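Local coordinates for protein tRNA (guanosine(18)-2'-O)-methyltransferase (PDB 1ZJR) that methylates the ribose 2'-hydroxyl of guanosine 18 in a subset of tRNAs, using S-adenosyl-L-methionine as methyl donor, at residues K142-P147 with G162-E167; H37-I42 with L52-Y57. One frame throughout, in Å; residues are numbered along the deposited sequence.

Contact 1: K142-P147 with G162-E167; sequences KKIVIP and GIILYE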
ATOM      1  N   LYS A 142       1.862 -13.223  -8.853  1.00 33.23           N
ATOM      2  CA  LYS A 142       1.576 -12.522 -10.099  1.00 32.94           C
ATOM      3  C   LYS A 142       2.676 -11.503 -10.384  1.00 32.14           C
ATOM      4  O   LYS A 142       3.140 -10.809  -9.477  1.00 30.77           O
ATOM      5  CB  LYS A 142       0.229 -11.792 -10.009  1.00 35.48           C
ATOM      6  CG  LYS A 142      -1.001 -12.696  -9.915  1.00 37.54           C
ATOM      7  CD  LYS A 142      -1.262 -13.415 -11.230  1.00 40.39           C
ATOM      8  CE  LYS A 142      -2.537 -14.245 -11.155  1.00 42.26           C
ATOM      9  NZ  LYS A 142      -2.462 -15.256 -10.068  1.00 44.17           N
ATOM     10  N   LYS A 143       3.099 -11.434 -11.644  1.00 31.57           N
ATOM     11  CA  LYS A 143       4.114 -10.478 -12.081  1.00 33.69           C
ATOM     12  C   LYS A 143       3.376  -9.564 -13.050  1.00 31.54           C
ATOM     13  O   LYS A 143       2.897 -10.019 -14.083  1.00 32.30           O
ATOM     14  CB  LYS A 143       5.263 -11.197 -12.792  1.00 35.62           C
ATOM     15  CG  LYS A 143       6.009 -12.179 -11.903  1.00 39.68           C
ATOM     16  CD  LYS A 143       7.209 -12.786 -12.616  1.00 43.04           C
ATOM     17  CE  LYS A 143       6.796 -13.519 -13.875  1.00 44.66           C
ATOM     18  NZ  LYS A 143       7.976 -14.088 -14.588  1.00 49.28           N
ATOM     19  N   ILE A 144       3.292  -8.278 -12.725  1.00 29.65           N
ATOM     20  CA  ILE A 144       2.539  -7.347 -13.559  1.00 27.99           C
ATOM     21  C   ILE A 144       3.279  -6.166 -14.169  1.00 28.04           C
ATOM     22  O   ILE A 144       4.313  -5.725 -13.675  1.00 26.54           O
ATOM     23  CB  ILE A 144       1.352  -6.753 -12.769  1.00 28.62           C
ATOM     24  CG1 ILE A 144       1.881  -6.025 -11.521  1.00 27.25           C
ATOM     25  CG2 ILE A 144       0.373  -7.858 -12.383  1.00 28.66           C
ATOM     26  CD1 ILE A 144       0.834  -5.206 -10.775  1.00 25.94           C
ATOM     27  N   VAL A 145       2.714  -5.658 -15.257  1.00 26.87           N
ATOM     28  CA  VAL A 145       3.255  -4.488 -15.935  1.00 28.13           C
ATOM     29  C   VAL A 145       2.079  -3.628 -16.336  1.00 27.10           C
ATOM     30  O   VAL A 145       0.946  -4.114 -16.418  1.00 26.82           O
ATOM     31  CB  VAL A 145       4.036  -4.841 -17.228  1.00 29.24           C
ATOM     32  CG1 VAL A 145       5.366  -5.472 -16.882  1.00 30.44           C
ATOM     33  CG2 VAL A 145       3.207  -5.764 -18.103  1.00 29.92           C
ATOM     34  N   ILE A 146       2.350  -2.349 -16.563  1.00 25.99           N
ATOM     35  CA  ILE A 146       1.337  -1.404 -17.006  1.00 25.80           C
ATOM     36  C   ILE A 146       1.669  -1.158 -18.479  1.00 26.04           C
ATOM     37  O   ILE A 146       2.821  -0.893 -18.820  1.00 25.72           O
ATOM     38  CB  ILE A 146       1.432  -0.079 -16.218  1.00 27.88           C
ATOM     39  CG1 ILE A 146       1.106  -0.328 -14.737  1.00 29.33           C
ATOM     40  CG2 ILE A 146       0.466   0.950 -16.809  1.00 26.76           C
ATOM     41  CD1 ILE A 146       1.301   0.905 -13.847  1.00 28.01           C
ATOM     42  N   PRO A 147       0.672  -1.257 -19.376  1.00 26.75           N
ATOM     43  CA  PRO A 147       0.940  -1.037 -20.802  1.00 27.69           C
ATOM     44  C   PRO A 147       1.534   0.337 -21.116  1.00 28.13           C
ATOM     45  O   PRO A 147       1.068   1.355 -20.605  1.00 25.99           O
ATOM     46  CB  PRO A 147      -0.430  -1.258 -21.451  1.00 27.78           C
ATOM     47  CG  PRO A 147      -1.391  -0.878 -20.375  1.00 29.77           C
ATOM     48  CD  PRO A 147      -0.763  -1.488 -19.137  1.00 26.19           C
ATOM     49  N   GLY A 162      -0.396   4.388  -7.993  1.00 24.67           N
ATOM     50  CA  GLY A 162      -1.752   4.906  -7.987  1.00 23.39           C
ATOM     51  C   GLY A 162      -2.618   4.250  -9.052  1.00 24.22           C
ATOM     52  O   GLY A 162      -3.790   3.952  -8.822  1.00 23.68           O
ATOM     53  N   ILE A 163      -2.048   4.033 -10.232  1.00 23.98           N
ATOM     54  CA  ILE A 163      -2.790   3.410 -11.328  1.00 24.24           C
ATOM     55  C   ILE A 163      -3.232   2.001 -10.941  1.00 24.75           C
ATOM     56  O   ILE A 163      -4.391   1.620 -11.131  1.00 22.37           O
ATOM     57  CB  ILE A 163      -1.917   3.345 -12.601  1.00 26.04           C
ATOM     58  CG1 ILE A 163      -1.694   4.768 -13.124  1.00 24.19           C
ATOM     59  CG2 ILE A 163      -2.573   2.435 -13.665  1.00 25.30           C
ATOM     60  CD1 ILE A 163      -0.559   4.897 -14.130  1.00 23.73           C
ATOM     61  N   ILE A 164      -2.305   1.230 -10.385  1.00 24.42           N
ATOM     62  CA  ILE A 164      -2.618  -0.135  -9.989  1.00 24.63           C
ATOM     63  C   ILE A 164      -3.596  -0.160  -8.823  1.00 24.85           C
ATOM     64  O   ILE A 164      -4.581  -0.896  -8.856  1.00 24.36           O
ATOM     65  CB  ILE A 164      -1.344  -0.903  -9.609  1.00 26.16           C
ATOM     66  CG1 ILE A 164      -0.381  -0.912 -10.805  1.00 28.86           C
ATOM     67  CG2 ILE A 164      -1.702  -2.339  -9.202  1.00 26.04           C
ATOM     68  CD1 ILE A 164       1.028  -1.415 -10.469  1.00 28.36           C
ATOM     69  N   LEU A 165      -3.341   0.643  -7.792  1.00 23.82           N
ATOM     70  CA  LEU A 165      -4.245   0.666  -6.648  1.00 23.84           C
ATOM     71  C   LEU A 165      -5.655   1.108  -7.021  1.00 25.11           C
ATOM     72  O   LEU A 165      -6.626   0.690  -6.386  1.00 24.40           O
ATOM     73  CB  LEU A 165      -3.699   1.565  -5.536  1.00 23.94           C
ATOM     74  CG  LEU A 165      -2.545   0.958  -4.729  1.00 25.80           C
ATOM     75  CD1 LEU A 165      -2.070   1.961  -3.685  1.00 23.50           C
ATOM     76  CD2 LEU A 165      -3.020  -0.335  -4.048  1.00 25.89           C
ATOM     77  N   TYR A 166      -5.790   1.953  -8.039  1.00 24.43           N
ATOM     78  CA  TYR A 166      -7.138   2.372  -8.401  1.00 24.97           C
ATOM     79  C   TYR A 166      -7.862   1.343  -9.257  1.00 26.45           C
ATOM     80  O   TYR A 166      -9.088   1.396  -9.401  1.00 27.06           O
ATOM     81  CB  TYR A 166      -7.132   3.773  -9.023  1.00 24.91           C
ATOM     82  CG  TYR A 166      -7.442   4.801  -7.957  1.00 25.48           C
ATOM     83  CD1 TYR A 166      -8.765   5.062  -7.573  1.00 24.86           C
ATOM     84  CD2 TYR A 166      -6.416   5.421  -7.239  1.00 25.30           C
ATOM     85  CE1 TYR A 166      -9.052   5.911  -6.495  1.00 25.63           C
ATOM     86  CE2 TYR A 166      -6.693   6.266  -6.164  1.00 25.85           C
ATOM     87  CZ  TYR A 166      -8.007   6.507  -5.796  1.00 27.19           C
ATOM     88  OH  TYR A 166      -8.270   7.335  -4.723  1.00 27.27           O
ATOM     89  N   GLU A 167      -7.115   0.394  -9.814  1.00 26.42           N
ATOM     90  CA  GLU A 167      -7.765  -0.684 -10.547  1.00 28.21           C
ATOM     91  C   GLU A 167      -8.306  -1.573  -9.421  1.00 28.34           C
ATOM     92  O   GLU A 167      -9.416  -2.109  -9.501  1.00 26.02           O
ATOM     93  CB  GLU A 167      -6.767  -1.462 -11.403  1.00 29.02           C
ATOM     94  CG  GLU A 167      -7.314  -2.791 -11.919  1.00 32.04           C
ATOM     95  CD  GLU A 167      -8.578  -2.643 -12.753  1.00 35.01           C
ATOM     96  OE1 GLU A 167      -9.242  -3.674 -12.995  1.00 35.28           O
ATOM     97  OE2 GLU A 167      -8.906  -1.510 -13.171  1.00 35.39           O
TER

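Contact 2: H37-I42 with L52-Y57; sequences HNFSAI and LYLYYY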
ATOM      1  N   HIS A  37       9.777  12.170  -1.841  1.00 35.23           N
ATOM      2  CA  HIS A  37       8.625  12.792  -2.487  1.00 35.39           C
ATOM      3  C   HIS A  37       7.743  11.678  -3.061  1.00 33.69           C
ATOM      4  O   HIS A  37       6.517  11.711  -2.923  1.00 31.28           O
ATOM      5  CB  HIS A  37       9.068  13.736  -3.610  1.00 38.26           C
ATOM      6  CG  HIS A  37       7.969  14.614  -4.130  1.00 43.24           C
ATOM      7  ND1 HIS A  37       6.642  14.240  -4.110  1.00 45.80           N
ATOM      8  CD2 HIS A  37       8.007  15.835  -4.715  1.00 45.18           C
ATOM      9  CE1 HIS A  37       5.909  15.193  -4.658  1.00 45.12           C
ATOM     10  NE2 HIS A  37       6.713  16.172  -5.034  1.00 45.35           N
ATOM     11  N   ASN A  38       8.360  10.695  -3.711  1.00 30.61           N
ATOM     12  CA  ASN A  38       7.587   9.588  -4.265  1.00 28.97           C
ATOM     13  C   ASN A  38       7.001   8.758  -3.129  1.00 28.51           C
ATOM     14  O   ASN A  38       5.856   8.326  -3.198  1.00 26.15           O
ATOM     15  CB  ASN A  38       8.449   8.680  -5.151  1.00 28.65           C
ATOM     16  CG  ASN A  38       8.802   9.319  -6.482  1.00 29.88           C
ATOM     17  OD1 ASN A  38       8.109  10.210  -6.964  1.00 32.70           O
ATOM     18  ND2 ASN A  38       9.881   8.847  -7.090  1.00 29.68           N
ATOM     19  N   PHE A  39       7.784   8.532  -2.081  1.00 26.30           N
ATOM     20  CA  PHE A  39       7.281   7.744  -0.963  1.00 28.55           C
ATOM     21  C   PHE A  39       6.065   8.415  -0.310  1.00 28.39           C
ATOM     22  O   PHE A  39       5.063   7.757  -0.024  1.00 27.47           O
ATOM     23  CB  PHE A  39       8.363   7.533   0.097  1.00 28.59           C
ATOM     24  CG  PHE A  39       7.989   6.510   1.127  1.00 31.56           C
ATOM     25  CD1 PHE A  39       8.054   5.154   0.827  1.00 32.72           C
ATOM     26  CD2 PHE A  39       7.520   6.898   2.377  1.00 32.01           C
ATOM     27  CE1 PHE A  39       7.654   4.198   1.759  1.00 33.91           C
ATOM     28  CE2 PHE A  39       7.117   5.951   3.317  1.00 32.73           C
ATOM     29  CZ  PHE A  39       7.183   4.601   3.010  1.00 32.27           C
ATOM     30  N   SER A  40       6.149   9.724  -0.081  1.00 28.17           N
ATOM     31  CA  SER A  40       5.040  10.447   0.540  1.00 28.55           C
ATOM     32  C   SER A  40       3.794  10.400  -0.336  1.00 28.33           C
ATOM     33  O   SER A  40       2.668  10.289   0.162  1.00 26.23           O
ATOM     34  CB  SER A  40       5.438  11.906   0.799  1.00 32.60           C
ATOM     35  OG  SER A  40       6.625  11.974   1.577  1.00 35.65           O
ATOM     36  N   ALA A  41       3.995  10.489  -1.646  1.00 27.17           N
ATOM     37  CA  ALA A  41       2.880  10.443  -2.581  1.00 27.33           C
ATOM     38  C   ALA A  41       2.214   9.073  -2.500  1.00 26.75           C
ATOM     39  O   ALA A  41       0.992   8.963  -2.578  1.00 28.83           O
ATOM     40  CB  ALA A  41       3.374  10.713  -4.005  1.00 28.59           C
ATOM     41  N   ILE A  42       3.021   8.029  -2.340  1.00 24.99           N
ATOM     42  CA  ILE A  42       2.499   6.673  -2.232  1.00 25.45           C
ATOM     43  C   ILE A  42       1.680   6.531  -0.950  1.00 26.87           C
ATOM     44  O   ILE A  42       0.645   5.865  -0.941  1.00 26.98           O
ATOM     45  CB  ILE A  42       3.650   5.636  -2.253  1.00 25.69           C
ATOM     46  CG1 ILE A  42       4.215   5.547  -3.675  1.00 25.96           C
ATOM     47  CG2 ILE A  42       3.146   4.262  -1.775  1.00 24.44           C
ATOM     48  CD1 ILE A  42       5.442   4.653  -3.820  1.00 26.10           C
ATOM     49  N   LEU A  52      -4.683   0.184   4.654  1.00 26.72           N
ATOM     50  CA  LEU A  52      -4.397   0.404   6.069  1.00 27.97           C
ATOM     51  C   LEU A  52      -2.958   0.063   6.447  1.00 28.75           C
ATOM     52  O   LEU A  52      -2.407   0.648   7.382  1.00 29.52           O
ATOM     53  CB  LEU A  52      -5.347  -0.432   6.936  1.00 27.34           C
ATOM     54  CG  LEU A  52      -5.163  -0.301   8.454  1.00 28.28           C
ATOM     55  CD1 LEU A  52      -5.489   1.112   8.898  1.00 29.35           C
ATOM     56  CD2 LEU A  52      -6.066  -1.300   9.164  1.00 30.58           C
ATOM     57  N   TYR A  53      -2.353  -0.881   5.733  1.00 28.02           N
ATOM     58  CA  TYR A  53      -0.979  -1.281   6.034  1.00 27.91           C
ATOM     59  C   TYR A  53      -0.011  -1.091   4.873  1.00 27.58           C
ATOM     60  O   TYR A  53      -0.215  -1.641   3.785  1.00 24.80           O
ATOM     61  CB  TYR A  53      -0.933  -2.749   6.466  1.00 30.52           C
ATOM     62  CG  TYR A  53      -1.839  -3.086   7.627  1.00 34.28           C
ATOM     63  CD1 TYR A  53      -3.088  -3.671   7.414  1.00 37.13           C
ATOM     64  CD2 TYR A  53      -1.444  -2.829   8.941  1.00 37.24           C
ATOM     65  CE1 TYR A  53      -3.923  -3.996   8.483  1.00 39.44           C
ATOM     66  CE2 TYR A  53      -2.272  -3.149  10.020  1.00 39.06           C
ATOM     67  CZ  TYR A  53      -3.506  -3.732   9.783  1.00 40.94           C
ATOM     68  OH  TYR A  53      -4.318  -4.063  10.844  1.00 44.55           O
ATOM     69  N   LEU A  54       1.048  -0.324   5.125  1.00 26.07           N
ATOM     70  CA  LEU A  54       2.090  -0.061   4.132  1.00 26.94           C
ATOM     71  C   LEU A  54       3.415  -0.486   4.757  1.00 25.73           C
ATOM     72  O   LEU A  54       3.814   0.053   5.789  1.00 28.51           O
ATOM     73  CB  LEU A  54       2.168   1.440   3.816  1.00 26.95           C
ATOM     74  CG  LEU A  54       2.738   1.969   2.486  1.00 33.32           C
ATOM     75  CD1 LEU A  54       3.478   3.258   2.772  1.00 31.54           C
ATOM     76  CD2 LEU A  54       3.645   0.975   1.800  1.00 31.45           C
ATOM     77  N   TYR A  55       4.083  -1.455   4.145  1.00 26.24           N
ATOM     78  CA  TYR A  55       5.378  -1.923   4.626  1.00 26.96           C
ATOM     79  C   TYR A  55       6.412  -1.410   3.646  1.00 28.44           C
ATOM     80  O   TYR A  55       6.094  -1.171   2.481  1.00 26.91           O
ATOM     81  CB  TYR A  55       5.426  -3.449   4.652  1.00 28.59           C
ATOM     82  CG  TYR A  55       4.482  -4.066   5.655  1.00 30.72           C
ATOM     83  CD1 TYR A  55       3.127  -4.216   5.366  1.00 31.57           C
ATOM     84  CD2 TYR A  55       4.940  -4.479   6.907  1.00 28.90           C
ATOM     85  CE1 TYR A  55       2.249  -4.758   6.298  1.00 31.53           C
ATOM     86  CE2 TYR A  55       4.069  -5.028   7.848  1.00 30.51           C
ATOM     87  CZ  TYR A  55       2.726  -5.162   7.536  1.00 31.77           C
ATOM     88  OH  TYR A  55       1.854  -5.692   8.460  1.00 33.25           O
ATOM     89  N   TYR A  56       7.644  -1.230   4.106  1.00 27.27           N
ATOM     90  CA  TYR A  56       8.684  -0.745   3.213  1.00 29.33           C
ATOM     91  C   TYR A  56      10.069  -1.258   3.585  1.00 29.81           C
ATOM     92  O   TYR A  56      10.346  -1.567   4.745  1.00 29.80           O
ATOM     93  CB  TYR A  56       8.680   0.787   3.182  1.00 28.33           C
ATOM     94  CG  TYR A  56       9.254   1.457   4.410  1.00 31.25           C
ATOM     95  CD1 TYR A  56      10.604   1.814   4.466  1.00 31.93           C
ATOM     96  CD2 TYR A  56       8.445   1.757   5.507  1.00 30.32           C
ATOM     97  CE1 TYR A  56      11.129   2.457   5.580  1.00 34.03           C
ATOM     98  CE2 TYR A  56       8.961   2.398   6.625  1.00 34.57           C
ATOM     99  CZ  TYR A  56      10.304   2.749   6.654  1.00 34.78           C
ATOM    100  OH  TYR A  56      10.811   3.408   7.749  1.00 36.63           O
ATOM    101  N   TYR A  57      10.920  -1.357   2.573  1.00 30.13           N
ATOM    102  CA  TYR A  57      12.294  -1.817   2.714  1.00 32.02           C
ATOM    103  C   TYR A  57      13.138  -0.722   2.070  1.00 34.62           C
ATOM    104  O   TYR A  57      12.859  -0.315   0.948  1.00 31.75           O
ATOM    105  CB  TYR A  57      12.457  -3.134   1.955  1.00 31.11           C
ATOM    106  CG  TYR A  57      13.872  -3.672   1.865  1.00 33.37           C
ATOM    107  CD1 TYR A  57      14.465  -3.896   0.627  1.00 30.50           C
ATOM    108  CD2 TYR A  57      14.582  -4.031   3.011  1.00 31.71           C
ATOM    109  CE1 TYR A  57      15.731  -4.477   0.524  1.00 33.55           C
ATOM    110  CE2 TYR A  57      15.847  -4.609   2.924  1.00 34.39           C
ATOM    111  CZ  TYR A  57      16.414  -4.832   1.677  1.00 34.64           C
ATOM    112  OH  TYR A  57      17.654  -5.422   1.582  1.00 35.58           O
TER

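Contact 1: K142-P147 with G162-E167
I144 and I164 meet end to end through their delta methyls, CD1 of I144 lying 3.8 Å from CD1 of I164. In I144 the first torsion (chi1 59°) puts CG1 between the backbone N and the carbonyl carbon, and the second (chi2 171°) extends CD1 away from the backbone to the helix. The same methyl also rests 4.1 Å from CG2 of I164, so it touches both branches of that residue. I146, two residues further on, approaches I164 obliquely and lays its CD1 3.9 Å from I164 CG1. Strand 142-145 belongs to the parallel sheet of the knotted SPOUT methyltransferase fold, and helix 157-174 covers one face of it; I144 is held in the sheet by backbone bonds to A102 and W104. I146 follows the strand's end and is a predicted S-adenosyl-L-methionine-binding residue. Its CD1 also comes within 4.2 Å of I163 CG2, a longer contact. Wholly apolar isoleucines suit this place: I164 offers both its branches, CG1 with CD1 and CG2, while I144 and I146 each extend one long arm ending in CD1. I164 further packs on L123 and Y117, while I163 leans on F112.

Contact 2: H37-I42 with L52-Y57
F39 and Y56 form the aromatic part of the contact, an edge-to-face pair in which the edge of the phenylalanine is directed at the face of the tyrosine. The ring centroids of F39 and Y56 are 5.4 Å apart and the planes stand at 67°. F39 extends from the helix with CG anti to the backbone N (chi1 -168°), a long reach that bridges much of the gap to the strand. Apolar contacts between the F39 ring and aliphatic carbons complete the packing. CE1 of F39 lies 3.8 Å from CB of Y56, and CZ of F39 is 3.9 Å from CD1 of L54, which points at it from the strand side. A flat, apolar phenylalanine can thus serve two strand residues at once, and L54, buried and apolar, presents its CD1 methyl to the ring. Polar bonding is left to the surroundings: the hydroxyl of Y56 is hydrogen-bonded to the carbonyl oxygen of K62, which lets a tyrosine keep its ring in the packing while its polar end is satisfied. Helix 36-49 and strand 51-57 here are the second and third elements of a beta-alpha-beta unit begun by strand 26-31, with the helix packed on the parallel sheet.

Contacts 1 and 2 each pack a helix on the same parallel sheet, in which strands 26-31, 121-126 and 99-103 lie between strands 51-57 and 142-145. Their centres are about 16 Å apart and their nearest atoms about 5 Å, so they do not touch directly. Their helices do meet: L165 of helix 157-174 packs on T45 and V49, and I42 of helix 36-49 on S158 and T161. Contact 1 adjoins the predicted S-adenosyl-L-methionine site, with I164 about 4 Å from T103 and I163 about 4 Å from L155, side chain to side chain. Contact 2 lies away from those residues. Glycerol, probably from the crystallisation liquor, lies about 3 Å from the F39 side chain and about 6 Å from that of I164.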